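Local coordinates for protein ATP-dependent DNA helicase uvsW (Enterobacteria phage T4, PDB 2OCA) that couples ATP hydrolysis to 3'-5' unwinding of duplex DNA and catalyses branch migration of Holliday junctions in phage recombination-dependent repair, at residues F303-D308 with I455-V460; K317-E322 with N475-H480; M353-S358 with L422-K427; V451-D456 with I482-R487. The protein carries 1 engineered substitution. All blocks are in the same frame, centred on the assembly; numbering follows the deposited sequence.

From the N terminus, residues 303-308 open interaction 1 and residues 317-322 open interaction 2. Interaction 3 then closes a loop of its own, from 353-358 to 422-427, nested inside the loops of both earlier contacts. Interaction 4 starts afterwards on strand 450-457, whose end also closes interaction 1, so the two share Ile-455 and Asp-456. Interaction 2 closes next, at the start of helix 476-490, and interaction 4 closes further along that helix; interactions 1 and 2 therefore cross, as do 2 and 4. Together they tie neighbouring strands of the C-terminal parallel sheet to each other, to helix 476-490 and to helix 319-327.

Interaction 1 (F303-D308 with I455-V460). Unlike the reference sequence in segment 455-460: Asp-457 (reference Ser).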
# COMPACT_ATOMS: atom_id res chain seq x y z
N PHE A 303 -17.81 -5.22 -6.33
CA PHE A 303 -19.20 -4.85 -6.44
C PHE A 303 -19.56 -4.77 -7.92
O PHE A 303 -19.18 -3.82 -8.62
CB PHE A 303 -19.45 -3.50 -5.78
CG PHE A 303 -19.71 -3.59 -4.31
CD1 PHE A 303 -20.99 -3.85 -3.84
CD2 PHE A 303 -18.68 -3.40 -3.40
CE1 PHE A 303 -21.25 -3.89 -2.47
CE2 PHE A 303 -18.94 -3.44 -2.02
CZ PHE A 303 -20.23 -3.69 -1.57
N LEU A 304 -20.28 -5.77 -8.39
CA LEU A 304 -20.70 -5.84 -9.78
C LEU A 304 -22.07 -5.17 -9.89
O LEU A 304 -23.07 -5.75 -9.47
CB LEU A 304 -20.78 -7.31 -10.17
CG LEU A 304 -20.62 -7.69 -11.64
CD1 LEU A 304 -19.32 -7.13 -12.20
CD2 LEU A 304 -20.65 -9.22 -11.74
N ARG A 305 -22.11 -3.96 -10.45
CA ARG A 305 -23.37 -3.23 -10.57
C ARG A 305 -24.15 -3.58 -11.83
O ARG A 305 -23.58 -3.72 -12.91
CB ARG A 305 -23.12 -1.71 -10.56
CG ARG A 305 -24.41 -0.89 -10.42
CD ARG A 305 -25.00 -1.15 -9.06
NE ARG A 305 -26.46 -1.14 -9.02
CZ ARG A 305 -27.20 -0.08 -9.30
NH1 ARG A 305 -26.60 1.05 -9.65
NH2 ARG A 305 -28.51 -0.13 -9.22
N TYR A 306 -25.47 -3.70 -11.68
CA TYR A 306 -26.34 -4.03 -12.80
C TYR A 306 -27.10 -2.83 -13.35
O TYR A 306 -27.16 -1.77 -12.73
CB TYR A 306 -27.34 -5.11 -12.37
CG TYR A 306 -26.71 -6.46 -12.17
CD1 TYR A 306 -25.72 -6.65 -11.21
CD2 TYR A 306 -27.08 -7.55 -12.96
CE1 TYR A 306 -25.10 -7.88 -11.05
CE2 TYR A 306 -26.47 -8.78 -12.82
CZ TYR A 306 -25.47 -8.95 -11.86
OH TYR A 306 -24.83 -10.16 -11.73
N PRO A 307 -27.68 -2.97 -14.56
CA PRO A 307 -28.43 -1.86 -15.14
C PRO A 307 -29.60 -1.51 -14.24
O PRO A 307 -30.28 -2.40 -13.75
CB PRO A 307 -28.89 -2.43 -16.47
CG PRO A 307 -27.77 -3.35 -16.84
CD PRO A 307 -27.49 -4.05 -15.54
N ASP A 308 -29.84 -0.23 -14.03
CA ASP A 308 -30.94 0.19 -13.17
C ASP A 308 -32.26 -0.49 -13.55
O ASP A 308 -33.08 -0.77 -12.68
CB ASP A 308 -31.10 1.71 -13.20
CG ASP A 308 -29.85 2.43 -12.73
OD1 ASP A 308 -28.91 1.76 -12.24
OD2 ASP A 308 -29.80 3.68 -12.84
N ILE A 455 -19.79 -9.61 -5.41
CA ILE A 455 -21.04 -9.20 -4.83
C ILE A 455 -21.87 -8.67 -5.98
O ILE A 455 -21.43 -7.78 -6.70
CB ILE A 455 -20.84 -8.07 -3.82
CG1 ILE A 455 -19.88 -8.54 -2.72
CG2 ILE A 455 -22.17 -7.65 -3.23
CD1 ILE A 455 -19.59 -7.47 -1.67
N ASP A 456 -23.05 -9.24 -6.17
CA ASP A 456 -23.92 -8.81 -7.25
C ASP A 456 -24.78 -7.67 -6.75
O ASP A 456 -25.74 -7.89 -6.01
CB ASP A 456 -24.77 -9.98 -7.73
CG ASP A 456 -23.92 -11.07 -8.39
OD1 ASP A 456 -23.45 -10.84 -9.52
OD2 ASP A 456 -23.72 -12.13 -7.78
N ASP A 457 -24.42 -6.45 -7.14
CA ASP A 457 -25.13 -5.25 -6.72
C ASP A 457 -26.27 -4.88 -7.66
O ASP A 457 -26.05 -4.24 -8.69
CB ASP A 457 -24.17 -4.06 -6.63
CG ASP A 457 -24.85 -2.78 -6.16
OD1 ASP A 457 -26.10 -2.75 -6.12
OD2 ASP A 457 -24.13 -1.81 -5.84
N ALA A 458 -27.48 -5.30 -7.31
CA ALA A 458 -28.65 -5.00 -8.10
C ALA A 458 -29.61 -4.21 -7.21
O ALA A 458 -30.83 -4.39 -7.28
CB ALA A 458 -29.31 -6.29 -8.58
N GLY A 459 -29.04 -3.35 -6.37
CA GLY A 459 -29.85 -2.54 -5.47
C GLY A 459 -30.63 -1.48 -6.23
O GLY A 459 -30.18 -1.03 -7.27
N VAL A 460 -31.78 -1.08 -5.70
CA VAL A 460 -32.61 -0.07 -6.35
C VAL A 460 -32.34 1.34 -5.84
O VAL A 460 -32.49 1.62 -4.65
CB VAL A 460 -34.11 -0.38 -6.16
CG1 VAL A 460 -34.95 0.64 -6.92
CG2 VAL A 460 -34.43 -1.78 -6.65
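Phe-303 lays one face of its ring over the CD1 methyl of Ile-455, with CZ 3.8 Å from that carbon, in a CH-pi contact offset toward the rim. A chi1 of -86° sets CG beside the backbone N and opposite the carbonyl carbon, and the two apolar chains run side by side in the same direction. Beneath them the strands are paired in parallel: Leu-304 N donates to Ile-455 O at 2.9 Å, an almost straight bond (168°), and Asp-457 N returns one to Leu-304 O at 2.8 Å. Tyr-306 N then donates to Asp-457 O. Beyond the strand, Tyr-306 spends its hydroxyl on Asp-456 OD1, OH to OD1 2.7 Å, meeting the carboxylate from above its plane; Arg-332 forms a salt bridge with the same oxygen. Arg-305, long and bent at chi2 and chi3, folds over Asp-457 to put NE 3.3 Å from OD1 in a salt bridge, while NH2 makes a weak bond to Gly-459 O. Asp-457 replaces the serine of the reference sequence. Its OD1 accepts from Gly-459 N at 3.0 Å, closing an Asx turn, while OD2 bonds to Tyr-471 OH. Arg-305 NH1 also pairs with Asp-308 OD1, so the arginine and two aspartates form a salt-bridge network where the strands end. Neighbouring parallel strands of this kind, 298-305 beside 450-457, belong to the RecA-like parallel sheet of the C-terminal helicase domain.

Interaction 2 (K317-E322 with N475-H480)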
# COMPACT_ATOMS: atom_id res chain seq x y z
N LYS A 317 -38.21 -10.51 -5.84
CA LYS A 317 -37.91 -11.92 -6.04
C LYS A 317 -37.21 -12.56 -4.85
O LYS A 317 -36.31 -11.98 -4.25
CB LYS A 317 -37.11 -12.10 -7.32
CG LYS A 317 -37.96 -11.75 -8.52
CD LYS A 317 -37.34 -12.14 -9.82
CE LYS A 317 -38.30 -11.84 -10.95
NZ LYS A 317 -39.59 -12.53 -10.70
N THR A 318 -37.65 -13.77 -4.51
CA THR A 318 -37.08 -14.49 -3.39
C THR A 318 -35.62 -14.83 -3.63
O THR A 318 -35.16 -14.83 -4.78
CB THR A 318 -37.81 -15.80 -3.13
OG1 THR A 318 -37.48 -16.73 -4.17
CG2 THR A 318 -39.30 -15.59 -3.11
N TYR A 319 -34.93 -15.15 -2.55
CA TYR A 319 -33.52 -15.51 -2.59
C TYR A 319 -33.26 -16.64 -3.59
O TYR A 319 -32.37 -16.55 -4.43
CB TYR A 319 -33.05 -15.91 -1.19
CG TYR A 319 -31.61 -16.36 -1.14
CD1 TYR A 319 -30.59 -15.51 -1.56
CD2 TYR A 319 -31.27 -17.65 -0.74
CE1 TYR A 319 -29.26 -15.93 -1.58
CE2 TYR A 319 -29.95 -18.08 -0.76
CZ TYR A 319 -28.95 -17.22 -1.18
OH TYR A 319 -27.64 -17.65 -1.26
N GLN A 320 -34.05 -17.71 -3.49
CA GLN A 320 -33.92 -18.85 -4.38
C GLN A 320 -34.10 -18.41 -5.84
O GLN A 320 -33.38 -18.86 -6.73
CB GLN A 320 -34.96 -19.93 -4.03
CG GLN A 320 -35.05 -21.08 -5.05
CD GLN A 320 -36.49 -21.54 -5.33
OE1 GLN A 320 -37.16 -22.11 -4.45
NE2 GLN A 320 -36.98 -21.28 -6.55
N GLU A 321 -35.06 -17.53 -6.09
CA GLU A 321 -35.29 -17.07 -7.45
C GLU A 321 -34.12 -16.22 -7.93
O GLU A 321 -33.60 -16.43 -9.02
CB GLU A 321 -36.60 -16.26 -7.55
CG GLU A 321 -37.84 -17.07 -7.20
CD GLU A 321 -39.12 -16.24 -7.17
OE1 GLU A 321 -39.11 -15.12 -6.61
OE2 GLU A 321 -40.15 -16.73 -7.69
N GLU A 322 -33.69 -15.29 -7.08
CA GLU A 322 -32.59 -14.39 -7.42
C GLU A 322 -31.32 -15.15 -7.79
O GLU A 322 -30.64 -14.77 -8.75
CB GLU A 322 -32.31 -13.44 -6.25
CG GLU A 322 -31.38 -12.29 -6.60
CD GLU A 322 -31.03 -11.42 -5.40
OE1 GLU A 322 -31.95 -11.10 -4.61
OE2 GLU A 322 -29.84 -11.04 -5.26
N ASN A 475 -31.09 -6.30 -3.14
CA ASN A 475 -31.39 -7.64 -3.61
C ASN A 475 -30.64 -8.48 -2.58
O ASN A 475 -29.82 -7.94 -1.84
CB ASN A 475 -30.84 -7.86 -5.04
CG ASN A 475 -29.39 -7.45 -5.19
OD1 ASN A 475 -29.04 -6.29 -5.01
ND2 ASN A 475 -28.54 -8.40 -5.54
N TYR A 476 -30.91 -9.77 -2.51
CA TYR A 476 -30.26 -10.60 -1.50
C TYR A 476 -28.74 -10.72 -1.58
O TYR A 476 -28.05 -10.63 -0.56
CB TYR A 476 -30.88 -12.00 -1.49
CG TYR A 476 -32.27 -12.00 -0.91
CD1 TYR A 476 -32.46 -11.97 0.46
CD2 TYR A 476 -33.39 -11.97 -1.74
CE1 TYR A 476 -33.73 -11.91 1.01
CE2 TYR A 476 -34.66 -11.92 -1.20
CZ TYR A 476 -34.82 -11.89 0.18
OH TYR A 476 -36.08 -11.85 0.73
N LEU A 477 -28.22 -10.92 -2.78
CA LEU A 477 -26.79 -11.07 -2.94
C LEU A 477 -26.02 -9.83 -2.49
O LEU A 477 -24.85 -9.93 -2.13
CB LEU A 477 -26.44 -11.42 -4.39
CG LEU A 477 -27.10 -12.72 -4.88
CD1 LEU A 477 -26.57 -13.12 -6.24
CD2 LEU A 477 -26.82 -13.82 -3.88
N LEU A 478 -26.68 -8.68 -2.49
CA LEU A 478 -26.02 -7.46 -2.05
C LEU A 478 -25.99 -7.43 -0.52
O LEU A 478 -24.96 -7.10 0.07
CB LEU A 478 -26.72 -6.22 -2.61
CG LEU A 478 -26.13 -4.83 -2.29
CD1 LEU A 478 -24.70 -4.69 -2.81
CD2 LEU A 478 -27.02 -3.78 -2.92
N LYS A 479 -27.12 -7.76 0.11
CA LYS A 479 -27.20 -7.79 1.58
C LYS A 479 -26.12 -8.71 2.12
O LYS A 479 -25.39 -8.36 3.04
CB LYS A 479 -28.55 -8.32 2.07
CG LYS A 479 -29.68 -7.30 2.02
CD LYS A 479 -30.76 -7.58 3.07
CE LYS A 479 -31.63 -8.79 2.73
NZ LYS A 479 -32.39 -8.53 1.48
N HIS A 480 -26.02 -9.89 1.51
CA HIS A 480 -25.03 -10.88 1.89
C HIS A 480 -23.61 -10.35 1.73
O HIS A 480 -22.78 -10.50 2.63
CB HIS A 480 -25.23 -12.14 1.04
CG HIS A 480 -26.48 -12.90 1.37
ND1 HIS A 480 -26.96 -13.93 0.58
CD2 HIS A 480 -27.35 -12.78 2.40
CE1 HIS A 480 -28.07 -14.41 1.12
NE2 HIS A 480 -28.33 -13.73 2.22
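At the amino end of helix 476-490, where Asn-475 holds the N-cap position, the carboxylate of Glu-322 receives three N-H groups. OE1 uses its syn lone pair to accept from Tyr-476 N at 2.7 Å. OE2 is gripped twice, by Asn-475 ND2 and by Leu-477 N, each 3.0 Å from it and arriving from opposite faces of the carboxylate plane. Glutamate suits the place: with CG anti to the backbone N (chi1 -168°) and the chain extended, it spans the gap to the helix start, whose dipole would probably favour its negative charge. Asn-475 is held by strand 450-457 and its following turn, through Ala-458 N to OD1 and Asp-456 O to ND2. The helix that carries Glu-322, 319-327, begins with a capping box of Thr-318 and Glu-321, so two helix starts of the C-terminal helicase domain meet. Tyr-319 adds an aromatic cluster with Tyr-476 and His-480. Its CB sits over one face of the Tyr-476 ring, and the ring edge leans toward that face in an offset edge-to-face pair with planes at 72°. His-480 in turn offers its edge to the face of Tyr-319. Leu-477 CD2 lies at the tyrosine edge, 4.0 Å from Tyr-319 CE1.

Interaction 3 (M353-S358 with L422-K427); sequences MFKHVS and LAHGVK
Met-353 and Leu-422 pair as a parallel bridge, their CA atoms 4.9 Å apart, and Ala-423 N continues the pairing with a bond of 2.9 Å to Met-353 O, lying in the carbonyl plane. These are the C-terminal ends of neighbouring strands 349-354 and 417-422 in the parallel sheet of the RecA-like C-terminal domain, the edge from which loops lead on to helices. On the face carrying Met-353 and Leu-422, CG of the methionine rests 4.1 Å from CD2 of the leucine. Both are apolar chains unbranched at CB, able to adapt to a buried place, and Tyr-405 lies against both. Lys-355, extended throughout (chi1 178°), runs its methylenes over one face of the His-424 imidazole: CB stands above the ring centre in a CH-pi contact, and CD is 3.6 Å from NE2. A lysine serves both roles, lending an apolar stem to the ring and carrying its ammonium outward. His-356 approaches more loosely, its ND1 4.1 Å from His-424 CE1, the two rings being oblique. A water in the imidazole plane joins the ends: it lies 3.3 Å from His-424 NE2, accepts from Lys-427 NZ at 2.8 Å and is only weakly bound by Lys-355 NZ.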
# COMPACT_ATOMS: atom_id res chain seq x y z
N MET A 353 -14.52 -20.95 -8.64
CA MET A 353 -15.42 -21.77 -7.85
C MET A 353 -16.86 -21.64 -8.28
O MET A 353 -17.37 -20.54 -8.44
CB MET A 353 -15.33 -21.41 -6.37
CG MET A 353 -13.94 -21.46 -5.78
SD MET A 353 -13.21 -23.09 -5.91
CE MET A 353 -12.43 -22.98 -7.55
N PHE A 354 -17.51 -22.78 -8.47
CA PHE A 354 -18.92 -22.79 -8.84
C PHE A 354 -19.62 -23.88 -8.03
O PHE A 354 -18.97 -24.78 -7.48
CB PHE A 354 -19.10 -23.05 -10.33
CG PHE A 354 -18.73 -24.44 -10.75
CD1 PHE A 354 -17.51 -24.69 -11.36
CD2 PHE A 354 -19.60 -25.50 -10.51
CE1 PHE A 354 -17.16 -25.98 -11.73
CE2 PHE A 354 -19.26 -26.80 -10.88
CZ PHE A 354 -18.03 -27.04 -11.49
N LYS A 355 -20.94 -23.79 -7.97
CA LYS A 355 -21.73 -24.77 -7.24
C LYS A 355 -22.46 -25.71 -8.20
O LYS A 355 -22.28 -26.93 -8.14
CB LYS A 355 -22.73 -24.05 -6.34
CG LYS A 355 -23.64 -24.97 -5.58
CD LYS A 355 -24.71 -24.19 -4.84
CE LYS A 355 -25.67 -25.12 -4.11
NZ LYS A 355 -26.76 -24.37 -3.43
N HIS A 356 -23.26 -25.16 -9.10
CA HIS A 356 -24.01 -25.97 -10.06
C HIS A 356 -23.27 -26.21 -11.37
O HIS A 356 -22.75 -25.28 -11.98
CB HIS A 356 -25.38 -25.35 -10.33
CG HIS A 356 -26.25 -25.24 -9.12
ND1 HIS A 356 -26.35 -24.09 -8.37
CD2 HIS A 356 -27.03 -26.16 -8.50
CE1 HIS A 356 -27.15 -24.31 -7.34
NE2 HIS A 356 -27.58 -25.56 -7.40
N VAL A 357 -23.23 -27.48 -11.79
CA VAL A 357 -22.53 -27.89 -13.00
C VAL A 357 -22.91 -27.13 -14.27
O VAL A 357 -22.05 -26.88 -15.11
CB VAL A 357 -22.71 -29.39 -13.22
CG1 VAL A 357 -22.15 -29.80 -14.57
CG2 VAL A 357 -21.99 -30.14 -12.12
N SER A 358 -24.19 -26.78 -14.41
CA SER A 358 -24.62 -26.03 -15.59
C SER A 358 -23.90 -24.69 -15.62
O SER A 358 -23.63 -24.15 -16.68
CB SER A 358 -26.12 -25.79 -15.53
OG SER A 358 -26.46 -25.03 -14.39
N LEU A 422 -14.76 -16.65 -6.45
CA LEU A 422 -16.03 -17.22 -6.00
C LEU A 422 -17.11 -16.80 -7.00
O LEU A 422 -17.65 -15.70 -6.91
CB LEU A 422 -16.38 -16.70 -4.61
CG LEU A 422 -15.30 -16.82 -3.54
CD1 LEU A 422 -15.85 -16.34 -2.20
CD2 LEU A 422 -14.85 -18.27 -3.45
N ALA A 423 -17.42 -17.68 -7.95
CA ALA A 423 -18.42 -17.37 -8.96
C ALA A 423 -19.82 -17.56 -8.41
O ALA A 423 -20.80 -17.09 -8.99
CB ALA A 423 -18.21 -18.24 -10.18
N HIS A 424 -19.92 -18.27 -7.30
CA HIS A 424 -21.21 -18.49 -6.67
C HIS A 424 -21.12 -17.90 -5.27
O HIS A 424 -20.72 -18.57 -4.32
CB HIS A 424 -21.54 -19.98 -6.58
CG HIS A 424 -22.97 -20.26 -6.24
ND1 HIS A 424 -23.96 -20.36 -7.19
CD2 HIS A 424 -23.58 -20.43 -5.04
CE1 HIS A 424 -25.12 -20.58 -6.59
NE2 HIS A 424 -24.92 -20.62 -5.29
N GLY A 425 -21.49 -16.63 -5.17
CA GLY A 425 -21.46 -15.93 -3.91
C GLY A 425 -21.95 -16.80 -2.77
O GLY A 425 -22.94 -17.53 -2.91
N VAL A 426 -21.25 -16.73 -1.65
CA VAL A 426 -21.60 -17.48 -0.46
C VAL A 426 -22.84 -16.83 0.14
O VAL A 426 -23.62 -16.16 -0.55
CB VAL A 426 -20.47 -17.45 0.59
CG1 VAL A 426 -20.10 -18.86 0.97
CG2 VAL A 426 -19.25 -16.70 0.04
N LYS A 427 -23.03 -17.01 1.43
CA LYS A 427 -24.18 -16.42 2.09
C LYS A 427 -23.63 -15.26 2.91
O LYS A 427 -22.79 -14.51 2.42
CB LYS A 427 -24.84 -17.47 2.99
CG LYS A 427 -25.04 -18.84 2.32
CD LYS A 427 -26.25 -18.89 1.38
CE LYS A 427 -26.39 -20.29 0.76
NZ LYS A 427 -27.67 -20.53 0.02
O HOH W 1 -26.84 -20.96 -2.65

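Interaction 4 (V451-D456 with I482-R487)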
# COMPACT_ATOMS: atom_id res chain seq x y z
N VAL A 451 -8.44 -13.81 -2.91
CA VAL A 451 -9.78 -14.33 -3.15
C VAL A 451 -10.69 -13.24 -3.68
O VAL A 451 -10.87 -12.21 -3.05
CB VAL A 451 -10.40 -14.88 -1.86
CG1 VAL A 451 -11.83 -15.31 -2.10
CG2 VAL A 451 -9.57 -16.02 -1.34
N TRP A 452 -11.29 -13.48 -4.83
CA TRP A 452 -12.20 -12.50 -5.41
C TRP A 452 -13.63 -12.79 -5.00
O TRP A 452 -14.26 -13.70 -5.53
CB TRP A 452 -12.08 -12.52 -6.92
CG TRP A 452 -10.70 -12.23 -7.35
CD1 TRP A 452 -9.63 -13.08 -7.30
CD2 TRP A 452 -10.21 -11.00 -7.88
NE1 TRP A 452 -8.51 -12.46 -7.77
CE2 TRP A 452 -8.83 -11.18 -8.14
CE3 TRP A 452 -10.80 -9.76 -8.15
CZ2 TRP A 452 -8.04 -10.16 -8.67
CZ3 TRP A 452 -10.02 -8.75 -8.67
CH2 TRP A 452 -8.64 -8.96 -8.93
N ASP A 453 -14.13 -12.02 -4.05
CA ASP A 453 -15.49 -12.17 -3.57
C ASP A 453 -16.42 -11.29 -4.40
O ASP A 453 -16.44 -10.07 -4.25
CB ASP A 453 -15.56 -11.80 -2.08
CG ASP A 453 -16.98 -11.83 -1.54
OD1 ASP A 453 -17.85 -12.46 -2.20
OD2 ASP A 453 -17.23 -11.24 -0.46
N LEU A 454 -17.19 -11.91 -5.30
CA LEU A 454 -18.10 -11.16 -6.15
C LEU A 454 -19.44 -10.89 -5.49
O LEU A 454 -20.14 -11.80 -5.03
CB LEU A 454 -18.30 -11.89 -7.48
CG LEU A 454 -17.02 -12.39 -8.18
CD1 LEU A 454 -17.40 -13.08 -9.48
CD2 LEU A 454 -16.06 -11.23 -8.46
N ILE A 455 -19.79 -9.61 -5.41
CA ILE A 455 -21.04 -9.20 -4.83
C ILE A 455 -21.87 -8.67 -5.98
O ILE A 455 -21.43 -7.78 -6.70
CB ILE A 455 -20.84 -8.07 -3.82
CG1 ILE A 455 -19.88 -8.54 -2.72
CG2 ILE A 455 -22.17 -7.65 -3.23
CD1 ILE A 455 -19.59 -7.47 -1.67
N ASP A 456 -23.05 -9.24 -6.17
CA ASP A 456 -23.92 -8.81 -7.25
C ASP A 456 -24.78 -7.67 -6.75
O ASP A 456 -25.74 -7.89 -6.01
CB ASP A 456 -24.77 -9.98 -7.73
CG ASP A 456 -23.92 -11.07 -8.39
OD1 ASP A 456 -23.45 -10.84 -9.52
OD2 ASP A 456 -23.72 -12.13 -7.78
N ILE A 482 -22.64 -7.37 1.80
CA ILE A 482 -22.40 -6.37 2.82
C ILE A 482 -22.17 -7.07 4.16
O ILE A 482 -21.28 -6.67 4.92
CB ILE A 482 -23.58 -5.37 2.86
CG1 ILE A 482 -23.60 -4.58 1.54
CG2 ILE A 482 -23.44 -4.41 4.05
CD1 ILE A 482 -24.63 -3.49 1.47
N ASP A 483 -22.94 -8.11 4.44
CA ASP A 483 -22.74 -8.85 5.69
C ASP A 483 -21.33 -9.42 5.71
O ASP A 483 -20.70 -9.47 6.75
CB ASP A 483 -23.74 -10.00 5.83
CG ASP A 483 -25.12 -9.54 6.21
OD1 ASP A 483 -25.24 -8.49 6.88
OD2 ASP A 483 -26.10 -10.24 5.86
N ARG A 484 -20.86 -9.86 4.55
CA ARG A 484 -19.52 -10.42 4.43
C ARG A 484 -18.44 -9.38 4.67
O ARG A 484 -17.42 -9.66 5.29
CB ARG A 484 -19.35 -11.04 3.05
CG ARG A 484 -19.30 -12.54 3.06
CD ARG A 484 -20.10 -13.10 1.91
NE ARG A 484 -19.72 -12.55 0.62
CZ ARG A 484 -20.53 -12.56 -0.43
NH1 ARG A 484 -21.74 -13.09 -0.31
NH2 ARG A 484 -20.15 -12.04 -1.60
N ILE A 485 -18.67 -8.17 4.16
CA ILE A 485 -17.71 -7.08 4.32
C ILE A 485 -17.60 -6.69 5.78
O ILE A 485 -16.50 -6.45 6.29
CB ILE A 485 -18.11 -5.84 3.46
CG1 ILE A 485 -17.82 -6.15 1.99
CG2 ILE A 485 -17.34 -4.61 3.88
CD1 ILE A 485 -18.42 -5.15 1.03
N GLN A 486 -18.73 -6.64 6.47
CA GLN A 486 -18.73 -6.28 7.88
C GLN A 486 -17.99 -7.37 8.67
O GLN A 486 -17.34 -7.09 9.68
CB GLN A 486 -20.15 -6.13 8.40
CG GLN A 486 -20.22 -5.74 9.86
CD GLN A 486 -19.44 -4.47 10.15
OE1 GLN A 486 -19.74 -3.40 9.62
NE2 GLN A 486 -18.42 -4.59 11.00
N ARG A 487 -18.07 -8.61 8.19
CA ARG A 487 -17.40 -9.72 8.87
C ARG A 487 -15.89 -9.64 8.63
O ARG A 487 -15.12 -9.94 9.53
CB ARG A 487 -17.94 -11.06 8.37
CG ARG A 487 -17.30 -12.26 9.05
CD ARG A 487 -17.84 -12.56 10.45
NE ARG A 487 -19.13 -13.25 10.41
CZ ARG A 487 -20.29 -12.67 10.10
NH1 ARG A 487 -20.33 -11.38 9.81
NH2 ARG A 487 -21.41 -13.38 10.07
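A chi1 of 175° turns the Asp-453 carboxylate away from its own backbone nitrogen and toward helix 476-490, while Arg-484, bent at chi2 and chi3, brings its guanidinium back to meet it. They come from opposite directions in a two-pronged salt bridge. Arg-484 NE donates to Asp-453 OD2 at 3.0 Å, with the oxygen in the guanidinium plane and the N-H on its syn side; the second prong, NH2 to OD1, is modelled at 2.4 Å, so short that its length is doubtful. The planes lie 47° apart, so the pairing is not flat. Ile-455 CG1 lies 3.7 Å from Arg-484 NH2, and its CD1 meets Ile-485 CD1, also at 3.7 Å, where the two chains cross at about a right angle. Branched aliphatics suit this apolar layer, where Phe-303 also touches Ile-485. The axes of segments 451-456 and 482-487 approach to 10.1 Å at 141°, within the beta-alpha-beta crossover that leads on to strand 495-501. Asp-453 OD2 also accepts from Tyr-488 OH, and Arg-484 NH1 bonds to Lys-427 O. Buried and paired, each charge would probably stabilise the ionised form of the other, so that carboxylate and guanidinium hold the helix to the strand.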